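Side-chain contacts in octenoyl-coa reductase/carboxylase (Streptomyces sp., PDB 4A0S), which probably catalyses the NADPH-dependent reductive carboxylation of 2-octenoyl-CoA, a carbon-fixing step that supplies extender units for polyketide biosynthesis: residues D34-M37 and F38-V41; V317-G320 and L321-V325; F345-R348 and Y349-K353. One frame throughout, in Å; residues are numbered along the deposited sequence.

Overall arrangement
The three contacts follow one another along the chain and show how local side-chain packing serves different parts of one enzyme. Contact 1 comes first, in the surface loop between strand 24-31 and helix 46-49, about 32 Å from contact 2 and 38 Å from contact 3, centre to centre. Contacts 2 and 3 lie in the nucleotide-binding half, their centres about 11 Å apart, and they touch: Val323 and Phe319 of helix 316-325 pack on Phe345, and Ile324 on Tyr349. Contact 3 then carries the chain into helix 347-352, where it meets octanoyl-CoA and a second subunit, so the dehydrogenase core backs a ligand site at the subunit interface.

Contact 1 (D34-M37 and F38-V41); sequences DADM and FKGV
Met37 and Phe38 lie side by side and point the same way, the thioether chain running across one face of the aromatic ring. CG of Met37 sits 3.8 Å from the centroid of the Phe38 ring, almost straight above it, a CH-pi contact; SD of Met37 follows over the same ring, 4.3 Å from its centroid, which makes the pair a Met-aromatic contact. The methionine reaches this place because its CG stands between the backbone N and the carbonyl carbon (chi1 73°), and a bend at the last torsion keeps CE near the ring.

Beneath the pair, three consecutive turns pair several of the backbone N-H and C=O groups, and a water takes another. A type I turn is closed by Met37 N donating to Asp34 O (3.0 Å). The next, also type I, is closed by Lys39 N donating to Asp36 O (3.1 Å), with an N-H angle of 162°. A type II turn follows, in which Val41 N reaches Phe38 O at 2.8 Å and Gly40 takes the positive phi. Phe38 N has a water as its acceptor, 3.1 Å away, and the same water donates to Ala35 O, bridging the two peptides. The charged ends of Asp36 and Lys39 come near each other without forming a salt bridge.

An alanine in place of Phe38 would strip the support from beneath Met37 CG and SD, and the thioether would probably lose one of its walls and turn more easily.

Asp34 OD2 is held in a salt bridge by Arg51. The loop follows strand 24-31 and leads to helix 46-49, against which Met37 and Phe38 pack: Met37 touches Lys48 and Ser49, and Phe38 touches Ser49.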
loop_
_atom_site.group_PDB
_atom_site.type_symbol
_atom_site.label_atom_id
_atom_site.label_comp_id
_atom_site.label_asym_id
_atom_site.label_seq_id
_atom_site.Cartn_x
_atom_site.Cartn_y
_atom_site.Cartn_z
ATOM N N ASP A 34 -45.061 -3.819 9.786
ATOM C CA ASP A 34 -45.042 -4.757 8.645
ATOM C C ASP A 34 -43.811 -5.659 8.575
ATOM O O ASP A 34 -43.684 -6.469 7.649
ATOM C CB ASP A 34 -45.160 -3.998 7.319
ATOM C CG ASP A 34 -46.454 -3.207 7.200
ATOM O OD1 ASP A 34 -47.449 -3.565 7.879
ATOM O OD2 ASP A 34 -46.472 -2.223 6.419
ATOM N N ALA A 35 -42.914 -5.542 9.544
ATOM C CA ALA A 35 -41.616 -6.199 9.441
ATOM C C ALA A 35 -41.696 -7.713 9.200
ATOM O O ALA A 35 -40.864 -8.269 8.484
ATOM C CB ALA A 35 -40.754 -5.874 10.647
ATOM N N ASP A 36 -42.711 -8.363 9.761
ATOM C CA ASP A 36 -42.842 -9.827 9.658
ATOM C C ASP A 36 -43.846 -10.284 8.610
ATOM O O ASP A 36 -44.191 -11.456 8.570
ATOM C CB ASP A 36 -43.223 -10.442 11.014
ATOM C CG ASP A 36 -42.277 -10.033 12.129
ATOM O OD1 ASP A 36 -41.035 -10.143 11.950
ATOM O OD2 ASP A 36 -42.782 -9.589 13.185
ATOM N N MET A 37 -44.302 -9.367 7.757
ATOM C CA MET A 37 -45.391 -9.673 6.810
ATOM C C MET A 37 -45.008 -10.658 5.709
ATOM O O MET A 37 -45.879 -11.183 5.018
ATOM C CB MET A 37 -45.911 -8.398 6.166
ATOM C CG MET A 37 -44.944 -7.831 5.160
ATOM S SD MET A 37 -45.557 -6.339 4.423
ATOM C CE MET A 37 -46.849 -7.005 3.371
ATOM N N PHE A 38 -43.705 -10.869 5.531
ATOM C CA PHE A 38 -43.205 -11.811 4.538
ATOM C C PHE A 38 -42.735 -13.123 5.158
ATOM O O PHE A 38 -42.108 -13.951 4.475
ATOM C CB PHE A 38 -42.077 -11.194 3.703
ATOM C CG PHE A 38 -42.502 -10.003 2.888
ATOM C CD1 PHE A 38 -43.532 -10.109 1.951
ATOM C CD2 PHE A 38 -41.865 -8.777 3.055
ATOM C CE1 PHE A 38 -43.927 -9.003 1.195
ATOM C CE2 PHE A 38 -42.252 -7.662 2.307
ATOM C CZ PHE A 38 -43.279 -7.772 1.374
ATOM N N LYS A 39 -43.040 -13.330 6.432
ATOM C CA LYS A 39 -42.713 -14.596 7.055
ATOM C C LYS A 39 -43.257 -15.709 6.162
ATOM O O LYS A 39 -44.442 -15.727 5.828
ATOM C CB LYS A 39 -43.295 -14.679 8.467
ATOM C CG LYS A 39 -42.975 -15.977 9.206
ATOM C CD LYS A 39 -41.592 -15.966 9.857
ATOM C CE LYS A 39 -41.693 -15.812 11.375
ATOM N NZ LYS A 39 -41.726 -14.386 11.811
ATOM N N GLY A 40 -42.364 -16.603 5.745
ATOM C CA GLY A 40 -42.706 -17.710 4.855
ATOM C C GLY A 40 -43.399 -17.283 3.578
ATOM O O GLY A 40 -44.371 -17.917 3.153
ATOM N N VAL A 41 -42.909 -16.201 2.977
ATOM C CA VAL A 41 -43.390 -15.717 1.680
ATOM C C VAL A 41 -42.230 -15.807 0.693
ATOM O O VAL A 41 -41.137 -15.324 0.986
ATOM C CB VAL A 41 -43.953 -14.279 1.798
ATOM C CG1 VAL A 41 -44.153 -13.622 0.428
ATOM C CG2 VAL A 41 -45.259 -14.295 2.597
HETATM O O HOH W 1 -40.963 -10.044 6.642
#

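Contact 2 (V317-G320 and L321-V325); sequences VTFG and LSVIV
Three successive i to i+4 bonds, Ser322 N to Thr318 O at 2.8 Å, Val323 N to Phe319 O at 3.0 Å and Ile324 N to Gly320 O at 3.2 Å, join the residues on helix 316-325 as a regular alpha-helix. This helix is the crossover of a beta-alpha-beta unit, linking strand 309-312 to strand 331-334 in the parallel sheet of the Rossmann-type nucleotide-binding domain.

One turn apart, Phe319 and Val323 meet with their side chains crossing at a slant. Only the CG2 branch of the valine does the touching, 3.5 Å from Phe319 CE2. With its CG anti to the backbone N (chi1 -172°), the phenylalanine swings outward from the helix, where its ring also meets His343 and, edge-to-face, Phe345 of the second subunit.

Leu321 folds back along the preceding turn instead: its CB lies 3.1 Å from Thr318 O, and its CD1 lies near Val317 O. Leu321 also packs on Ile277 and on Thr291 of helix 285-303.

Thr318 and Ser322 put their hydroxyls on the same flank of the helix, and both OG1 and OG are hydrogen-bonded to Glu312 OE2 at the end of strand 309-312. One carboxylate oxygen thus ties two successive turns to the sheet, while Thr314 OG1 and Gly315 O share in holding Thr318 OG1. Ile324, one turn after Gly320, lays its CG1 branch over the glycine carbonyl that its own N-H uses, with CG1 only 3.3 Å and CD1 3.4 Å from Gly320 O.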
loop_
_atom_site.group_PDB
_atom_site.type_symbol
_atom_site.label_atom_id
_atom_site.label_comp_id
_atom_site.label_asym_id
_atom_site.label_seq_id
_atom_site.Cartn_x
_atom_site.Cartn_y
_atom_site.Cartn_z
ATOM N N VAL A 317 -23.548 -17.807 -5.415
ATOM C CA VAL A 317 -23.631 -18.542 -6.671
ATOM C C VAL A 317 -22.351 -18.397 -7.489
ATOM O O VAL A 317 -21.878 -19.357 -8.086
ATOM C CB VAL A 317 -24.863 -18.089 -7.477
ATOM C CG1 VAL A 317 -24.772 -18.552 -8.912
ATOM C CG2 VAL A 317 -26.117 -18.643 -6.838
ATOM N N THR A 318 -21.795 -17.192 -7.490
ATOM C CA THR A 318 -20.646 -16.863 -8.330
ATOM C C THR A 318 -19.342 -16.824 -7.559
ATOM O O THR A 318 -18.262 -16.821 -8.154
ATOM C CB THR A 318 -20.828 -15.486 -8.986
ATOM O OG1 THR A 318 -21.055 -14.506 -7.969
ATOM C CG2 THR A 318 -22.016 -15.509 -9.925
ATOM N N PHE A 319 -19.425 -16.755 -6.237
ATOM C CA PHE A 319 -18.232 -16.410 -5.479
ATOM C C PHE A 319 -17.132 -17.452 -5.581
ATOM O O PHE A 319 -15.971 -17.098 -5.685
ATOM C CB PHE A 319 -18.548 -16.126 -4.024
ATOM C CG PHE A 319 -17.381 -15.585 -3.269
ATOM C CD1 PHE A 319 -17.097 -14.236 -3.297
ATOM C CD2 PHE A 319 -16.544 -16.432 -2.559
ATOM C CE1 PHE A 319 -16.012 -13.721 -2.611
ATOM C CE2 PHE A 319 -15.440 -15.918 -1.875
ATOM C CZ PHE A 319 -15.179 -14.568 -1.915
ATOM N N GLY A 320 -17.502 -18.728 -5.526
ATOM C CA GLY A 320 -16.552 -19.818 -5.657
ATOM C C GLY A 320 -15.863 -19.716 -6.991
ATOM O O GLY A 320 -14.663 -19.941 -7.097
ATOM N N LEU A 321 -16.630 -19.349 -8.014
ATOM C CA LEU A 321 -16.077 -19.110 -9.344
ATOM C C LEU A 321 -15.096 -17.940 -9.303
ATOM O O LEU A 321 -13.995 -18.037 -9.828
ATOM C CB LEU A 321 -17.198 -18.822 -10.339
ATOM C CG LEU A 321 -18.268 -19.915 -10.417
ATOM C CD1 LEU A 321 -19.539 -19.380 -11.075
ATOM C CD2 LEU A 321 -17.700 -21.070 -11.189
ATOM N N SER A 322 -15.509 -16.852 -8.649
ATOM C CA SER A 322 -14.717 -15.620 -8.569
ATOM C C SER A 322 -13.343 -15.906 -7.989
ATOM O O SER A 322 -12.338 -15.421 -8.514
ATOM C CB SER A 322 -15.437 -14.572 -7.733
ATOM O OG SER A 322 -16.607 -14.162 -8.403
ATOM N N VAL A 323 -13.307 -16.722 -6.938
ATOM C CA VAL A 323 -12.048 -17.144 -6.329
ATOM C C VAL A 323 -11.194 -17.955 -7.303
ATOM O O VAL A 323 -9.980 -17.773 -7.383
ATOM C CB VAL A 323 -12.276 -17.945 -5.018
ATOM C CG1 VAL A 323 -10.982 -18.528 -4.529
ATOM C CG2 VAL A 323 -12.827 -17.037 -3.958
ATOM N N ILE A 324 -11.829 -18.831 -8.060
ATOM C CA ILE A 324 -11.074 -19.696 -8.963
ATOM C C ILE A 324 -10.519 -18.916 -10.147
ATOM O O ILE A 324 -9.351 -19.073 -10.521
ATOM C CB ILE A 324 -11.934 -20.879 -9.447
ATOM C CG1 ILE A 324 -12.208 -21.815 -8.262
ATOM C CG2 ILE A 324 -11.212 -21.635 -10.585
ATOM C CD1 ILE A 324 -13.351 -22.752 -8.483
ATOM N N VAL A 325 -11.361 -18.049 -10.699
ATOM C CA VAL A 325 -11.066 -17.364 -11.952
ATOM C C VAL A 325 -9.994 -16.280 -11.838
ATOM O O VAL A 325 -9.253 -16.049 -12.778
ATOM C CB VAL A 325 -12.354 -16.807 -12.573
ATOM C CG1 VAL A 325 -12.783 -15.506 -11.890
ATOM C CG2 VAL A 325 -12.201 -16.634 -14.039
#

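Contact 3 (F345-R348 and Y349-K353); sequences FDNR and YLWMK. With CO8 (octanoyl-coenzyme A), chain L.
Arg348 and Trp351 meet across one turn of helix 347-352, with Arg348 CA over one face of the indole's six-membered ring. Along the arginine, CB packs 3.7 Å from CDP, a pantetheine methyl of octanoyl-CoA, and CG lies 3.7 Å from CH2 of Trp351. CD passes 3.3 Å from the ligand oxygen O9P. A bend at chi3 (-46°) turns the guanidinium side-on to Asp346: NE donates to its OD1 at 3.0 Å and NH2 to its OD2 at 2.6 Å, each carboxylate oxygen accepting on its syn lone pair, nearly in the guanidinium plane. CZ has the methyl CDP 3.5 Å above its face, and NH1 makes a weak bond to O9P.

Asp346, the N-cap, also receives Arg348 N at OD1 (3.0 Å), so one residue caps the helix and holds the arginine flat. Tyr341 of the second subunit adds a cation-pi contact to Arg348.

Tyr349 OH donates to phosphate oxygen O4A at 3.0 Å; Arg286, Arg293 and, from the second subunit, His91 also bind the ligand. The chemistry is divided: the arginine, its charge probably largely balanced by Asp346, offers the pantetheine a flat surface, while the diphosphate meets Tyr349 and, weakly, Lys353.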
loop_
_atom_site.group_PDB
_atom_site.type_symbol
_atom_site.label_atom_id
_atom_site.label_comp_id
_atom_site.label_asym_id
_atom_site.label_seq_id
_atom_site.Cartn_x
_atom_site.Cartn_y
_atom_site.Cartn_z
ATOM N N PHE A 345 -16.148 -21.356 -1.025
ATOM C CA PHE A 345 -15.094 -21.293 -1.991
ATOM C C PHE A 345 -14.021 -22.280 -1.582
ATOM O O PHE A 345 -13.932 -22.693 -0.420
ATOM C CB PHE A 345 -14.529 -19.867 -2.108
ATOM C CG PHE A 345 -13.718 -19.431 -0.922
ATOM C CD1 PHE A 345 -14.340 -18.895 0.200
ATOM C CD2 PHE A 345 -12.336 -19.579 -0.916
ATOM C CE1 PHE A 345 -13.590 -18.495 1.320
ATOM C CE2 PHE A 345 -11.577 -19.181 0.192
ATOM C CZ PHE A 345 -12.206 -18.644 1.310
ATOM N N ASP A 346 -13.211 -22.645 -2.561
ATOM C CA ASP A 346 -12.104 -23.541 -2.355
ATOM C C ASP A 346 -10.899 -22.673 -1.989
ATOM O O ASP A 346 -10.403 -21.892 -2.801
ATOM C CB ASP A 346 -11.868 -24.337 -3.639
ATOM C CG ASP A 346 -10.827 -25.425 -3.483
ATOM O OD1 ASP A 346 -9.888 -25.285 -2.675
ATOM O OD2 ASP A 346 -10.952 -26.432 -4.204
ATOM N N ASN A 347 -10.453 -22.806 -0.752
ATOM C CA ASN A 347 -9.386 -21.956 -0.245
ATOM C C ASN A 347 -8.046 -22.250 -0.879
ATOM O O ASN A 347 -7.151 -21.413 -0.851
ATOM C CB ASN A 347 -9.269 -22.044 1.274
ATOM C CG ASN A 347 -8.396 -20.927 1.852
ATOM O OD1 ASN A 347 -8.526 -19.755 1.475
ATOM N ND2 ASN A 347 -7.500 -21.290 2.754
ATOM N N ARG A 348 -7.904 -23.428 -1.464
ATOM C CA ARG A 348 -6.673 -23.741 -2.173
ATOM C C ARG A 348 -6.393 -22.698 -3.246
ATOM O O ARG A 348 -5.273 -22.226 -3.380
ATOM C CB ARG A 348 -6.707 -25.140 -2.771
ATOM C CG ARG A 348 -6.587 -26.213 -1.711
ATOM C CD ARG A 348 -6.816 -27.571 -2.311
ATOM N NE ARG A 348 -7.996 -27.571 -3.176
ATOM C CZ ARG A 348 -8.266 -28.512 -4.076
ATOM N NH1 ARG A 348 -7.444 -29.541 -4.232
ATOM N NH2 ARG A 348 -9.360 -28.418 -4.826
ATOM N N TYR A 349 -7.426 -22.308 -3.976
ATOM C CA TYR A 349 -7.257 -21.289 -4.999
ATOM C C TYR A 349 -6.891 -19.955 -4.380
ATOM O O TYR A 349 -6.148 -19.176 -4.971
ATOM C CB TYR A 349 -8.489 -21.217 -5.900
ATOM C CG TYR A 349 -8.621 -22.493 -6.686
ATOM C CD1 TYR A 349 -7.927 -22.673 -7.872
ATOM C CD2 TYR A 349 -9.390 -23.556 -6.198
ATOM C CE1 TYR A 349 -8.017 -23.868 -8.585
ATOM C CE2 TYR A 349 -9.487 -24.748 -6.892
ATOM C CZ TYR A 349 -8.800 -24.898 -8.088
ATOM O OH TYR A 349 -8.898 -26.077 -8.776
ATOM N N LEU A 350 -7.357 -19.713 -3.166
ATOM C CA LEU A 350 -7.049 -18.454 -2.529
ATOM C C LEU A 350 -5.601 -18.386 -2.044
ATOM O O LEU A 350 -4.858 -17.485 -2.434
ATOM C CB LEU A 350 -7.996 -18.180 -1.375
ATOM C CG LEU A 350 -7.923 -16.711 -0.975
ATOM C CD1 LEU A 350 -8.695 -15.886 -2.004
ATOM C CD2 LEU A 350 -8.539 -16.563 0.367
ATOM N N TRP A 351 -5.198 -19.321 -1.189
ATOM C CA TRP A 351 -3.867 -19.220 -0.594
ATOM C C TRP A 351 -2.769 -19.691 -1.541
ATOM O O TRP A 351 -1.722 -19.060 -1.633
ATOM C CB TRP A 351 -3.786 -19.940 0.751
ATOM C CG TRP A 351 -3.156 -21.308 0.696
ATOM C CD1 TRP A 351 -1.829 -21.603 0.482
ATOM C CD2 TRP A 351 -3.817 -22.559 0.866
ATOM N NE1 TRP A 351 -1.637 -22.960 0.493
ATOM C CE2 TRP A 351 -2.836 -23.571 0.737
ATOM C CE3 TRP A 351 -5.142 -22.929 1.129
ATOM C CZ2 TRP A 351 -3.145 -24.925 0.855
ATOM C CZ3 TRP A 351 -5.441 -24.276 1.255
ATOM C CH2 TRP A 351 -4.448 -25.258 1.109
ATOM N N MET A 352 -3.009 -20.786 -2.255
ATOM C CA MET A 352 -1.963 -21.332 -3.123
ATOM C C MET A 352 -1.595 -20.351 -4.223
ATOM O O MET A 352 -0.455 -20.286 -4.663
ATOM C CB MET A 352 -2.408 -22.643 -3.756
ATOM C CG MET A 352 -2.334 -23.825 -2.838
ATOM S SD MET A 352 -0.617 -24.321 -2.546
ATOM C CE MET A 352 -0.113 -25.011 -4.130
ATOM N N LYS A 353 -2.573 -19.592 -4.669
ATOM C CA LYS A 353 -2.330 -18.640 -5.731
ATOM C C LYS A 353 -2.272 -17.215 -5.193
ATOM O O LYS A 353 -2.245 -16.251 -5.952
ATOM C CB LYS A 353 -3.342 -18.867 -6.849
ATOM C CG LYS A 353 -2.909 -20.083 -7.678
ATOM C CD LYS A 353 -4.059 -20.859 -8.269
ATOM C CE LYS A 353 -3.545 -22.112 -8.955
ATOM N NZ LYS A 353 -4.622 -23.132 -9.064
HETATM N N1A CO8 L . -3.836 -39.598 -8.980
HETATM C C2A CO8 L . -3.286 -39.054 -10.062
HETATM N N3A CO8 L . -3.607 -37.827 -10.463
HETATM C C4A CO8 L . -4.508 -37.096 -9.776
HETATM C C5A CO8 L . -5.103 -37.636 -8.641
HETATM C C6A CO8 L . -4.745 -38.925 -8.248
HETATM N N6A CO8 L . -5.284 -39.484 -7.165
HETATM N N7A CO8 L . -5.943 -36.725 -8.154
HETATM C C8A CO8 L . -5.882 -35.655 -8.948
HETATM N N9A CO8 L . -5.015 -35.876 -9.945
HETATM C C1B CO8 L . -4.651 -34.904 -11.041
HETATM C C2B CO8 L . -5.731 -34.631 -12.099
HETATM O O2B CO8 L . -5.117 -34.547 -13.394
HETATM C C3B CO8 L . -6.302 -33.273 -11.682
HETATM O O3B CO8 L . -6.711 -32.517 -12.826
HETATM P P3B CO8 L . -8.259 -32.087 -13.022
HETATM O O7A CO8 L . -9.087 -33.481 -12.950
HETATM O O8A CO8 L . -8.662 -31.242 -11.701
HETATM O O9A CO8 L . -8.454 -31.331 -14.281
HETATM C C4B CO8 L . -5.096 -32.579 -11.076
HETATM O O4B CO8 L . -4.394 -33.627 -10.363
HETATM C C5B CO8 L . -5.562 -31.425 -10.156
HETATM O O5B CO8 L . -4.459 -30.579 -9.745
HETATM P P1A CO8 L . -3.842 -29.405 -10.713
HETATM O O1A CO8 L . -2.781 -28.587 -9.784
HETATM O O2A CO8 L . -3.221 -29.944 -11.953
HETATM O O3A CO8 L . -5.058 -28.369 -11.096
HETATM P P2A CO8 L . -5.236 -26.866 -10.470
HETATM O O4A CO8 L . -6.757 -26.480 -10.830
HETATM O O5A CO8 L . -4.258 -25.830 -10.934
HETATM O O6A CO8 L . -5.231 -27.032 -8.862
HETATM C CBP CO8 L . -4.559 -26.588 -6.566
HETATM C CCP CO8 L . -4.560 -26.089 -8.013
HETATM C CDP CO8 L . -6.022 -26.680 -6.106
HETATM C CEP CO8 L . -3.796 -25.558 -5.718
HETATM C CAP CO8 L . -3.877 -27.988 -6.537
HETATM O OAP CO8 L . -2.605 -27.937 -7.213
HETATM C C9P CO8 L . -3.623 -28.481 -5.109
HETATM O O9P CO8 L . -4.546 -28.862 -4.379
HETATM N N8P CO8 L . -2.334 -28.431 -4.770
HETATM C C7P CO8 L . -1.833 -28.793 -3.448
HETATM C C6P CO8 L . -2.251 -27.692 -2.470
HETATM C C5P CO8 L . -2.398 -28.305 -1.081
HETATM O O5P CO8 L . -3.451 -28.840 -0.728
HETATM N N4P CO8 L . -1.304 -28.254 -0.323
HETATM C C3P CO8 L . -0.051 -27.621 -0.765
HETATM C C2P CO8 L . 0.846 -27.466 0.449
HETATM S S1P CO8 L . 0.422 -25.995 1.470
HETATM C "C1'" CO8 L . 1.902 -25.998 2.348
HETATM O "O1'" CO8 L . 2.029 -26.770 3.305
HETATM C "C2'" CO8 L . 2.923 -25.166 1.896
HETATM C "C3'" CO8 L . 4.156 -25.099 2.537
HETATM C "C4'" CO8 L . 5.178 -24.228 2.136
HETATM C "C5'" CO8 L . 4.936 -23.451 0.837
HETATM C "C6'" CO8 L . 6.238 -22.773 0.370
HETATM C "C7'" CO8 L . 6.020 -22.307 -1.060
HETATM C "C8'" CO8 L . 7.238 -21.536 -1.539
HETATM O O HOH W 2 -9.317 -28.822 -8.054
#